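Local coordinates for putative uncharacterized protein (Wolbachia pipientis, PDB 3F4S) that probably acts as a DsbA-type thiol-disulfide oxidoreductase of the thioredoxin superfamily, introducing disulfide bonds into partner proteins, at residues A[32-37]-A[100-105]; A[25-30]-A[76-81]; A[41-46]-A[175-180]; A[91-96]-A[151-156]. The protein carries 1 engineered substitution. All coordinates share one frame; numbering follows the deposited sequence.

Contacts 1, 2 and 3 all reach the mixed sheet of the thioredoxin fold, whereas contact 4 lies in the helical part that DsbA proteins add to that fold. Strand 75-81 is flanked in the sheet by strand 33-34 of contact 1 and strand 41-47 of contact 3, and the centres of contacts 2 and 3 lie about 9 Å apart. Contact 4 sits about 22 Å from contact 3 between centres, beyond the chain's middle. Contacts 2 and 4 meet through His81 and Ser95. Both segments of contact 4 come after strand 75-81 and before strand 174-179, as expected of the helical insertion of DsbA proteins, and helix 150-167 leads back to the sheet.

Contact 1: residues A[32-37]-A[100-105]; sequences KLLGDP and KQEDYF
Lys32 lays its aliphatic chain over one face of the Tyr104 ring, with CG 3.7 Å from the ring centroid in a CH-pi contact and CB 3.6 Å from Tyr104 CE2. Bends at chi2 (-67°) and chi3 (-63°) fold the chain along the ring, bringing CE near Tyr104 CG, while NZ goes on to the backbone O of Glu99. A second CH-pi contact lies further along the strand, where Leu34 CD2 sits 3.8 Å from the centroid of the Phe105 ring, above its face. The other methyl, Leu34 CD1, turns instead to the side-chain amide of Gln101, 3.5 Å from Gln101 OE1. Gln101 OE1 also accepts a nearly linear hydrogen bond from Gly35 N (3.2 Å), the donor standing above the carbonyl plane. A water links the backbones, donating to Leu33 O and, at 2.7 Å, to Gln101 O. Leu34 also packs on Lys66 and Ile70 of helix 62-70, and its backbone bonds to Tyr77. Two aliphatic-on-aromatic overlaps and one hydrogen bond to the Gln101 side chain thus dock the first turn of helix 101-113 against edge strand 33-34, joining the helical insertion of a DsbA protein to its thioredoxin-fold sheet.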
# COMPACT_ATOMS: atom_id res chain seq x y z
N LYS A 32 -8.43 1.73 0.40
CA LYS A 32 -8.06 3.11 0.65
C LYS A 32 -7.35 3.61 -0.61
O LYS A 32 -6.39 3.00 -1.07
CB LYS A 32 -7.14 3.20 1.86
CG LYS A 32 -7.73 2.59 3.12
CD LYS A 32 -8.93 3.38 3.62
CE LYS A 32 -8.54 4.79 4.02
NZ LYS A 32 -9.69 5.52 4.65
N LEU A 33 -7.85 4.71 -1.17
CA LEU A 33 -7.35 5.22 -2.44
C LEU A 33 -6.47 6.45 -2.27
O LEU A 33 -6.66 7.25 -1.35
CB LEU A 33 -8.52 5.56 -3.36
CG LEU A 33 -9.61 4.50 -3.49
CD1 LEU A 33 -10.67 4.94 -4.48
CD2 LEU A 33 -9.02 3.16 -3.88
N LEU A 34 -5.49 6.59 -3.16
CA LEU A 34 -4.70 7.81 -3.23
C LEU A 34 -4.67 8.29 -4.67
O LEU A 34 -4.26 7.56 -5.57
CB LEU A 34 -3.28 7.58 -2.72
CG LEU A 34 -2.44 8.85 -2.48
CD1 LEU A 34 -3.05 9.72 -1.38
CD2 LEU A 34 -0.99 8.50 -2.15
N GLY A 35 -5.13 9.52 -4.89
CA GLY A 35 -5.20 10.06 -6.24
C GLY A 35 -6.60 9.98 -6.80
O GLY A 35 -7.55 9.67 -6.08
N ASP A 36 -6.73 10.25 -8.10
CA ASP A 36 -8.02 10.30 -8.77
C ASP A 36 -8.56 8.90 -9.04
O ASP A 36 -7.92 8.11 -9.73
CB ASP A 36 -7.89 11.06 -10.09
CG ASP A 36 -9.22 11.30 -10.78
OD1 ASP A 36 -10.24 10.71 -10.35
OD2 ASP A 36 -9.26 12.07 -11.75
N PRO A 37 -9.74 8.58 -8.48
CA PRO A 37 -10.38 7.28 -8.71
C PRO A 37 -10.57 6.98 -10.20
O PRO A 37 -10.67 5.81 -10.58
CB PRO A 37 -11.75 7.44 -8.04
CG PRO A 37 -11.53 8.48 -6.99
CD PRO A 37 -10.52 9.43 -7.56
N LYS A 100 -8.98 10.01 6.43
CA LYS A 100 -8.76 10.81 5.23
C LYS A 100 -7.63 10.21 4.40
O LYS A 100 -6.67 9.69 4.96
CB LYS A 100 -8.44 12.26 5.59
CG LYS A 100 -9.55 13.00 6.32
N GLN A 101 -7.74 10.29 3.08
CA GLN A 101 -6.79 9.61 2.21
C GLN A 101 -5.34 10.05 2.46
O GLN A 101 -4.44 9.21 2.51
CB GLN A 101 -7.18 9.74 0.73
CG GLN A 101 -6.50 10.85 -0.05
CD GLN A 101 -6.76 10.76 -1.55
OE1 GLN A 101 -6.01 11.31 -2.36
NE2 GLN A 101 -7.83 10.07 -1.92
N GLU A 102 -5.11 11.35 2.63
CA GLU A 102 -3.75 11.81 2.89
C GLU A 102 -3.25 11.40 4.28
O GLU A 102 -2.07 11.11 4.46
CB GLU A 102 -3.60 13.32 2.66
CG GLU A 102 -3.38 13.70 1.19
CD GLU A 102 -2.08 13.17 0.62
OE1 GLU A 102 -1.29 12.56 1.38
OE2 GLU A 102 -1.83 13.35 -0.59
N ASP A 103 -4.15 11.38 5.26
CA ASP A 103 -3.76 10.98 6.62
C ASP A 103 -3.35 9.50 6.67
O ASP A 103 -2.39 9.13 7.34
CB ASP A 103 -4.91 11.22 7.61
CG ASP A 103 -5.19 12.69 7.84
OD1 ASP A 103 -4.38 13.54 7.42
OD2 ASP A 103 -6.23 13.00 8.45
N TYR A 104 -4.10 8.67 5.96
CA TYR A 104 -3.82 7.24 5.89
C TYR A 104 -2.47 6.97 5.24
O TYR A 104 -1.62 6.25 5.79
CB TYR A 104 -4.93 6.54 5.10
CG TYR A 104 -4.82 5.04 5.06
CD1 TYR A 104 -5.29 4.27 6.11
CD2 TYR A 104 -4.26 4.39 3.96
CE1 TYR A 104 -5.21 2.90 6.08
CE2 TYR A 104 -4.19 3.00 3.91
CZ TYR A 104 -4.66 2.27 4.98
OH TYR A 104 -4.59 0.90 4.97
N PHE A 105 -2.28 7.54 4.06
CA PHE A 105 -1.01 7.43 3.35
C PHE A 105 0.15 7.95 4.21
O PHE A 105 1.21 7.31 4.28
CB PHE A 105 -1.06 8.20 2.03
CG PHE A 105 0.28 8.30 1.34
CD1 PHE A 105 0.81 7.20 0.68
CD2 PHE A 105 1.01 9.48 1.37
CE1 PHE A 105 2.05 7.28 0.05
CE2 PHE A 105 2.25 9.57 0.73
CZ PHE A 105 2.77 8.46 0.07
O HOH W 1 -4.69 6.87 1.11

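Contact 2: residues A[25-30]-A[76-81]; sequences LLPLPN and LYIFRH
Pro27 presses against the end of Ile78, its CB 3.8 Å from Ile78 CD1, and the same methyl comes 3.7 Å from Pro27 CA. This is the close apolar part of the contact. Ile78 CG1 lies anti to the carbonyl carbon (chi1 -59°), and the extended chi2 beyond it carries CD1 out to the proline, which it meets at about a right angle. Pro27 CG adds a lighter touch, 4.0 Å from Leu76 CD2. The loop that follows helix 21-24 thus lies across the face of strand 75-81 carrying Leu76, Ile78 and Arg80, one face of the central sheet of the thioredoxin fold. The polar end is held differently. Arg80 reaches out with a chain extended from CG to NE, and Leu28 CD1 rests over one face of its guanidinium, 3.6 Å from NH2. Leu26 O lies at the edge, in the guanidinium plane, but its bond from Arg80 NH2 is weak, 3.0 Å long with an N-H...O angle of 124°. Stronger anchors lie outside the two segments: NH2 forms a salt bridge with Asp31, and NH1 bonds to Leu24 O and Tyr46 OH, so the buried charge is probably well compensated. On the looser side, Leu26 directs its side chain away from the strand, while Pro29 and Asn30 are exposed to solvent and make no contact with it.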
# COMPACT_ATOMS: atom_id res chain seq x y z
N LEU A 25 -7.83 -7.40 -8.67
CA LEU A 25 -6.98 -6.36 -9.24
C LEU A 25 -7.76 -5.17 -9.77
O LEU A 25 -7.45 -4.62 -10.82
CB LEU A 25 -6.07 -6.95 -10.32
CG LEU A 25 -5.01 -7.93 -9.80
CD1 LEU A 25 -4.04 -8.30 -10.92
CD2 LEU A 25 -4.26 -7.35 -8.60
N LEU A 26 -8.79 -4.78 -9.03
CA LEU A 26 -9.53 -3.56 -9.31
C LEU A 26 -9.81 -2.87 -7.98
O LEU A 26 -9.68 -3.48 -6.93
CB LEU A 26 -10.83 -3.86 -10.06
CG LEU A 26 -11.77 -4.92 -9.49
CD1 LEU A 26 -12.50 -4.41 -8.26
CD2 LEU A 26 -12.76 -5.38 -10.55
N PRO A 27 -10.18 -1.58 -8.03
CA PRO A 27 -10.51 -0.87 -6.79
C PRO A 27 -11.71 -1.51 -6.10
O PRO A 27 -12.79 -1.61 -6.68
CB PRO A 27 -10.84 0.54 -7.27
CG PRO A 27 -10.12 0.66 -8.58
CD PRO A 27 -10.23 -0.69 -9.20
N LEU A 28 -11.51 -1.95 -4.86
CA LEU A 28 -12.56 -2.60 -4.08
C LEU A 28 -13.25 -1.59 -3.17
O LEU A 28 -12.69 -0.53 -2.87
CB LEU A 28 -11.97 -3.75 -3.26
CG LEU A 28 -11.27 -4.85 -4.07
CD1 LEU A 28 -10.48 -5.77 -3.16
CD2 LEU A 28 -12.27 -5.64 -4.90
N PRO A 29 -14.48 -1.90 -2.73
CA PRO A 29 -15.24 -0.96 -1.90
C PRO A 29 -14.49 -0.51 -0.65
O PRO A 29 -14.60 0.65 -0.27
CB PRO A 29 -16.50 -1.76 -1.53
CG PRO A 29 -16.66 -2.72 -2.64
CD PRO A 29 -15.27 -3.10 -3.08
N ASN A 30 -13.73 -1.41 -0.02
CA ASN A 30 -13.01 -1.08 1.20
C ASN A 30 -11.57 -0.61 1.00
O ASN A 30 -10.86 -0.32 1.96
CB ASN A 30 -13.04 -2.26 2.18
CG ASN A 30 -14.40 -2.43 2.86
OD1 ASN A 30 -15.31 -1.63 2.67
ND2 ASN A 30 -14.52 -3.48 3.66
N LEU A 76 -4.00 6.12 -10.21
CA LEU A 76 -4.65 5.84 -8.93
C LEU A 76 -3.80 4.82 -8.16
O LEU A 76 -3.42 3.79 -8.70
CB LEU A 76 -6.05 5.27 -9.17
CG LEU A 76 -6.81 4.73 -7.95
CD1 LEU A 76 -7.03 5.83 -6.93
CD2 LEU A 76 -8.15 4.11 -8.37
N TYR A 77 -3.52 5.12 -6.89
CA TYR A 77 -2.67 4.26 -6.07
C TYR A 77 -3.46 3.61 -4.94
O TYR A 77 -4.11 4.29 -4.15
CB TYR A 77 -1.50 5.07 -5.51
CG TYR A 77 -0.64 4.37 -4.49
CD1 TYR A 77 0.26 3.38 -4.88
CD2 TYR A 77 -0.68 4.72 -3.14
CE1 TYR A 77 1.08 2.75 -3.95
CE2 TYR A 77 0.12 4.09 -2.20
CZ TYR A 77 1.00 3.11 -2.61
OH TYR A 77 1.81 2.49 -1.68
N ILE A 78 -3.39 2.28 -4.88
CA ILE A 78 -4.06 1.51 -3.84
C ILE A 78 -3.06 0.65 -3.09
O ILE A 78 -2.52 -0.31 -3.63
CB ILE A 78 -5.15 0.60 -4.43
CG1 ILE A 78 -6.19 1.43 -5.19
CG2 ILE A 78 -5.80 -0.23 -3.33
CD1 ILE A 78 -7.34 0.63 -5.77
N PHE A 79 -2.82 1.01 -1.83
CA PHE A 79 -1.91 0.27 -0.97
C PHE A 79 -2.72 -0.75 -0.18
O PHE A 79 -3.74 -0.40 0.42
CB PHE A 79 -1.21 1.21 0.01
CG PHE A 79 -0.21 0.52 0.91
CD1 PHE A 79 0.98 0.03 0.39
CD2 PHE A 79 -0.46 0.37 2.26
CE1 PHE A 79 1.90 -0.60 1.20
CE2 PHE A 79 0.46 -0.27 3.08
CZ PHE A 79 1.65 -0.75 2.55
N ARG A 80 -2.27 -2.00 -0.19
CA ARG A 80 -2.91 -3.06 0.58
C ARG A 80 -1.90 -3.68 1.54
O ARG A 80 -0.75 -3.94 1.17
CB ARG A 80 -3.51 -4.13 -0.34
CG ARG A 80 -4.72 -3.62 -1.12
CD ARG A 80 -5.27 -4.65 -2.10
NE ARG A 80 -6.34 -4.08 -2.91
CZ ARG A 80 -6.78 -4.62 -4.04
NH1 ARG A 80 -6.25 -5.74 -4.49
NH2 ARG A 80 -7.77 -4.03 -4.72
N HIS A 81 -2.32 -3.89 2.78
CA HIS A 81 -1.43 -4.39 3.82
C HIS A 81 -1.07 -5.86 3.58
O HIS A 81 -1.88 -6.65 3.08
CB HIS A 81 -2.06 -4.24 5.20
CG HIS A 81 -2.14 -2.81 5.68
ND1 HIS A 81 -1.02 -2.05 5.91
CD2 HIS A 81 -3.21 -2.03 5.97
CE1 HIS A 81 -1.39 -0.85 6.32
NE2 HIS A 81 -2.71 -0.81 6.37

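Contact 3: residues A[41-46]-A[175-180]; sequences ILMIEY and FFIKLN
Met43 and Ile177 face each other as a non-hydrogen-bonded pair between antiparallel strands of the thioredoxin-fold sheet; the axes of the two short segments come within 4.7 Å, with N-to-C directions 172° apart. The backbone bonds fall in two hydrogen-bonded pairs, Leu42 with Lys178 and Ile44 with Phe176, each closed by two N-H...O bonds; Leu42 N to Lys178 O and Ile44 N to Phe176 O both measure 2.8 Å. Between them, CA-H...O contacts run from Met43 to Phe176 O and from Ile177 to Leu42 O. Apolar packing covers the face bearing Met43, Glu45, Phe175 and Ile177: Met43 CE lies 3.7 Å from Ile177 CD1, brought there by the bend at chi3 (-71°), and SD makes an oblique Met-aromatic contact with Phe175. On the face with Leu42 and Ile44, Tyr46 CD2 approaches the edge of the Phe176 ring, 4.0 Å from Phe176 CE2. At the strand ends Ile41 CD1 meets Leu179 CD2 at 3.7 Å. The polar ends find partners elsewhere: Glu45, near the Cys51-Cys54 disulfide, bonds to Tyr77 and His58, and Asn180 ND2 to Ala39 O. Lys178 folds over so that NZ donates to the carbonyl O of the next residue, Leu179. Alongside Phe175, the Glu45 carboxylate is turned 42° from the ring plane, with CD 3.4 Å from Phe175 CE1.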
# COMPACT_ATOMS: atom_id res chain seq x y z
N ILE A 41 -4.36 5.17 -15.12
CA ILE A 41 -3.54 4.03 -14.71
C ILE A 41 -3.83 3.66 -13.26
O ILE A 41 -4.17 4.52 -12.45
CB ILE A 41 -2.03 4.33 -14.88
CG1 ILE A 41 -1.74 4.72 -16.33
CG2 ILE A 41 -1.17 3.15 -14.43
CD1 ILE A 41 -2.22 3.69 -17.35
N LEU A 42 -3.71 2.37 -12.95
CA LEU A 42 -3.92 1.87 -11.60
C LEU A 42 -2.67 1.15 -11.09
O LEU A 42 -2.11 0.31 -11.79
CB LEU A 42 -5.09 0.88 -11.58
CG LEU A 42 -5.26 0.06 -10.30
CD1 LEU A 42 -5.48 0.97 -9.11
CD2 LEU A 42 -6.41 -0.94 -10.44
N MET A 43 -2.25 1.48 -9.88
CA MET A 43 -1.20 0.73 -9.20
C MET A 43 -1.73 0.18 -7.89
O MET A 43 -2.24 0.93 -7.05
CB MET A 43 0.04 1.59 -8.92
CG MET A 43 1.01 0.95 -7.93
SD MET A 43 2.44 1.98 -7.54
CE MET A 43 3.34 1.90 -9.09
N ILE A 44 -1.62 -1.13 -7.71
CA ILE A 44 -1.93 -1.77 -6.44
C ILE A 44 -0.62 -2.28 -5.87
O ILE A 44 0.11 -2.99 -6.55
CB ILE A 44 -2.91 -2.95 -6.62
CG1 ILE A 44 -4.25 -2.45 -7.14
CG2 ILE A 44 -3.09 -3.72 -5.30
CD1 ILE A 44 -5.19 -3.56 -7.63
N GLU A 45 -0.31 -1.90 -4.64
CA GLU A 45 0.90 -2.35 -3.98
C GLU A 45 0.54 -3.17 -2.75
O GLU A 45 -0.28 -2.75 -1.93
CB GLU A 45 1.76 -1.15 -3.54
CG GLU A 45 2.95 -1.57 -2.69
CD GLU A 45 3.78 -0.40 -2.16
OE1 GLU A 45 3.50 0.77 -2.53
OE2 GLU A 45 4.71 -0.65 -1.37
N TYR A 46 1.15 -4.35 -2.62
CA TYR A 46 1.12 -5.10 -1.36
C TYR A 46 2.49 -5.01 -0.71
O TYR A 46 3.51 -5.30 -1.34
CB TYR A 46 0.80 -6.57 -1.61
CG TYR A 46 -0.63 -6.87 -1.97
CD1 TYR A 46 -1.56 -7.18 -0.98
CD2 TYR A 46 -1.06 -6.87 -3.29
CE1 TYR A 46 -2.89 -7.48 -1.30
CE2 TYR A 46 -2.37 -7.15 -3.63
CZ TYR A 46 -3.28 -7.46 -2.63
OH TYR A 46 -4.58 -7.75 -2.96
N PHE A 175 3.86 -5.22 -6.83
CA PHE A 175 3.10 -4.15 -7.47
C PHE A 175 2.35 -4.69 -8.67
O PHE A 175 2.90 -5.45 -9.47
CB PHE A 175 4.03 -3.04 -7.96
CG PHE A 175 4.91 -2.47 -6.89
CD1 PHE A 175 4.52 -1.35 -6.17
CD2 PHE A 175 6.13 -3.07 -6.59
CE1 PHE A 175 5.33 -0.83 -5.18
CE2 PHE A 175 6.94 -2.55 -5.60
CZ PHE A 175 6.54 -1.43 -4.89
N PHE A 176 1.10 -4.28 -8.81
CA PHE A 176 0.34 -4.57 -10.01
C PHE A 176 0.03 -3.23 -10.66
O PHE A 176 -0.56 -2.35 -10.04
CB PHE A 176 -0.94 -5.34 -9.69
CG PHE A 176 -0.69 -6.68 -9.07
CD1 PHE A 176 -0.46 -7.80 -9.86
CD2 PHE A 176 -0.68 -6.83 -7.69
CE1 PHE A 176 -0.23 -9.03 -9.29
CE2 PHE A 176 -0.44 -8.06 -7.11
CZ PHE A 176 -0.21 -9.17 -7.91
N ILE A 177 0.46 -3.08 -11.91
CA ILE A 177 0.28 -1.84 -12.64
C ILE A 177 -0.45 -2.13 -13.96
O ILE A 177 0.03 -2.89 -14.79
CB ILE A 177 1.62 -1.14 -12.93
CG1 ILE A 177 2.43 -1.00 -11.63
CG2 ILE A 177 1.38 0.23 -13.57
CD1 ILE A 177 3.86 -0.55 -11.86
N LYS A 178 -1.61 -1.50 -14.13
CA LYS A 178 -2.48 -1.84 -15.24
C LYS A 178 -3.39 -0.66 -15.57
O LYS A 178 -3.44 0.33 -14.84
CB LYS A 178 -3.34 -3.06 -14.90
CG LYS A 178 -4.29 -2.83 -13.73
CD LYS A 178 -4.97 -4.12 -13.26
CE LYS A 178 -5.78 -4.76 -14.38
NZ LYS A 178 -6.83 -3.85 -14.93
N LEU A 179 -4.10 -0.76 -16.69
CA LEU A 179 -5.09 0.24 -17.04
C LEU A 179 -6.18 0.21 -15.98
O LEU A 179 -6.61 -0.85 -15.54
CB LEU A 179 -5.68 -0.06 -18.41
CG LEU A 179 -4.67 -0.03 -19.55
CD1 LEU A 179 -5.34 -0.42 -20.87
CD2 LEU A 179 -4.02 1.34 -19.65
N ASN A 180 -6.61 1.39 -15.56
CA ASN A 180 -7.68 1.49 -14.58
C ASN A 180 -9.03 1.32 -15.28
O ASN A 180 -9.82 2.25 -15.32
CB ASN A 180 -7.59 2.82 -13.85
CG ASN A 180 -8.55 2.92 -12.67
OD1 ASN A 180 -9.02 1.90 -12.15
ND2 ASN A 180 -8.84 4.14 -12.25

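Contact 4: residues A[91-96]-A[151-156]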
# COMPACT_ATOMS: atom_id res chain seq x y z
N ALA A 91 0.67 -2.31 13.36
CA ALA A 91 0.79 -1.06 12.61
C ALA A 91 -0.33 -0.97 11.56
O ALA A 91 -0.97 0.07 11.40
CB ALA A 91 2.16 -0.95 11.94
N ALA A 92 -0.57 -2.08 10.85
CA ALA A 92 -1.63 -2.11 9.85
C ALA A 92 -2.99 -1.84 10.49
O ALA A 92 -3.82 -1.12 9.93
CB ALA A 92 -1.63 -3.45 9.12
N MET A 93 -3.23 -2.41 11.66
CA MET A 93 -4.47 -2.14 12.39
C MET A 93 -4.57 -0.66 12.75
O MET A 93 -5.63 -0.05 12.58
CB MET A 93 -4.54 -3.01 13.65
CG MET A 93 -4.70 -4.52 13.34
SD MET A 93 -4.46 -5.57 14.78
CE MET A 93 -5.77 -5.00 15.86
N LEU A 94 -3.48 -0.09 13.23
CA LEU A 94 -3.48 1.31 13.64
C LEU A 94 -3.79 2.25 12.47
O LEU A 94 -4.39 3.30 12.66
CB LEU A 94 -2.16 1.69 14.31
CG LEU A 94 -2.07 3.09 14.93
CD1 LEU A 94 -3.25 3.35 15.87
CD2 LEU A 94 -0.74 3.27 15.64
N SER A 95 -3.38 1.86 11.26
CA SER A 95 -3.62 2.70 10.09
C SER A 95 -5.10 2.99 9.89
O SER A 95 -5.47 4.00 9.28
CB SER A 95 -3.02 2.08 8.82
OG SER A 95 -3.83 1.01 8.35
N HIS A 96 -5.96 2.13 10.42
CA HIS A 96 -7.40 2.32 10.29
C HIS A 96 -7.95 3.42 11.19
O HIS A 96 -9.12 3.79 11.08
CB HIS A 96 -8.12 1.00 10.53
CG HIS A 96 -7.97 0.04 9.40
ND1 HIS A 96 -9.02 -0.31 8.57
CD2 HIS A 96 -6.89 -0.63 8.94
CE1 HIS A 96 -8.59 -1.16 7.66
NE2 HIS A 96 -7.30 -1.37 7.85
N LYS A 151 -12.00 -6.85 14.68
CA LYS A 151 -12.66 -6.82 13.37
C LYS A 151 -11.70 -6.33 12.28
O LYS A 151 -11.70 -6.85 11.16
CB LYS A 151 -13.92 -5.95 13.41
CG LYS A 151 -15.07 -6.55 14.21
N ILE A 152 -10.91 -5.32 12.59
CA ILE A 152 -9.92 -4.83 11.65
C ILE A 152 -8.79 -5.84 11.45
O ILE A 152 -8.33 -6.07 10.33
CB ILE A 152 -9.37 -3.46 12.09
CG1 ILE A 152 -10.49 -2.42 12.03
CG2 ILE A 152 -8.21 -3.03 11.20
CD1 ILE A 152 -11.16 -2.34 10.68
N MET A 153 -8.33 -6.45 12.54
CA MET A 153 -7.32 -7.49 12.42
C MET A 153 -7.77 -8.59 11.46
O MET A 153 -7.02 -9.00 10.57
CB MET A 153 -6.97 -8.09 13.79
CG MET A 153 -5.90 -9.17 13.69
SD MET A 153 -5.55 -10.02 15.23
CE MET A 153 -7.16 -10.63 15.70
N ASP A 154 -9.00 -9.06 11.66
CA ASP A 154 -9.58 -10.11 10.82
C ASP A 154 -9.60 -9.70 9.36
O ASP A 154 -9.25 -10.49 8.48
CB ASP A 154 -11.01 -10.41 11.26
CG ASP A 154 -11.09 -11.18 12.56
OD1 ASP A 154 -10.05 -11.68 13.04
OD2 ASP A 154 -12.21 -11.27 13.12
N LYS A 155 -10.01 -8.47 9.09
CA LYS A 155 -10.08 -7.99 7.72
C LYS A 155 -8.68 -7.97 7.10
O LYS A 155 -8.49 -8.42 5.97
CB LYS A 155 -10.71 -6.59 7.67
CG LYS A 155 -10.67 -5.94 6.30
N ILE A 156 -7.70 -7.48 7.85
CA ILE A 156 -6.34 -7.42 7.34
C ILE A 156 -5.78 -8.81 7.01
O ILE A 156 -5.24 -9.03 5.93
CB ILE A 156 -5.40 -6.71 8.33
CG1 ILE A 156 -5.75 -5.21 8.38
CG2 ILE A 156 -3.95 -6.89 7.90
CD1 ILE A 156 -5.26 -4.49 9.62
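Ile152 sets its CG2 methyl over the centre of one face of the His96 ring, 3.6 Å from the ring centroid in a CH-pi contact only 14° off the normal. While CG2 covers the face, Ile152 CD1 lies off the rim, 3.6 Å from His96 ND1. The remaining contacts are van der Waals, mostly between apolar side chains. Ile156 CD1 probes the backbone of the other helix, 3.6 Å from Met93 N, and also touches Ala92 CB at 3.8 Å; chi2 near 160° extends the chain to put this methyl there. Helix 86-94 belongs to the helical part that DsbA proteins add to the thioredoxin fold; helix 150-167 begins there and leads back to the sheet, and Pro83 packs on both Ala92 and Ile156. Met93 and Met153 run side by side, pointing the same way, with Met93 SD 3.7 Å from Met153 CB; farther out, the end of Met153 leads away. No hydrogen bond joins the two segments. In 91-96, Ser95 OG donates to Ala92 O at 2.7 Å, one turn back, and the same hydroxyl is hydrogen-bonded to His81 NE2 on strand 75-81.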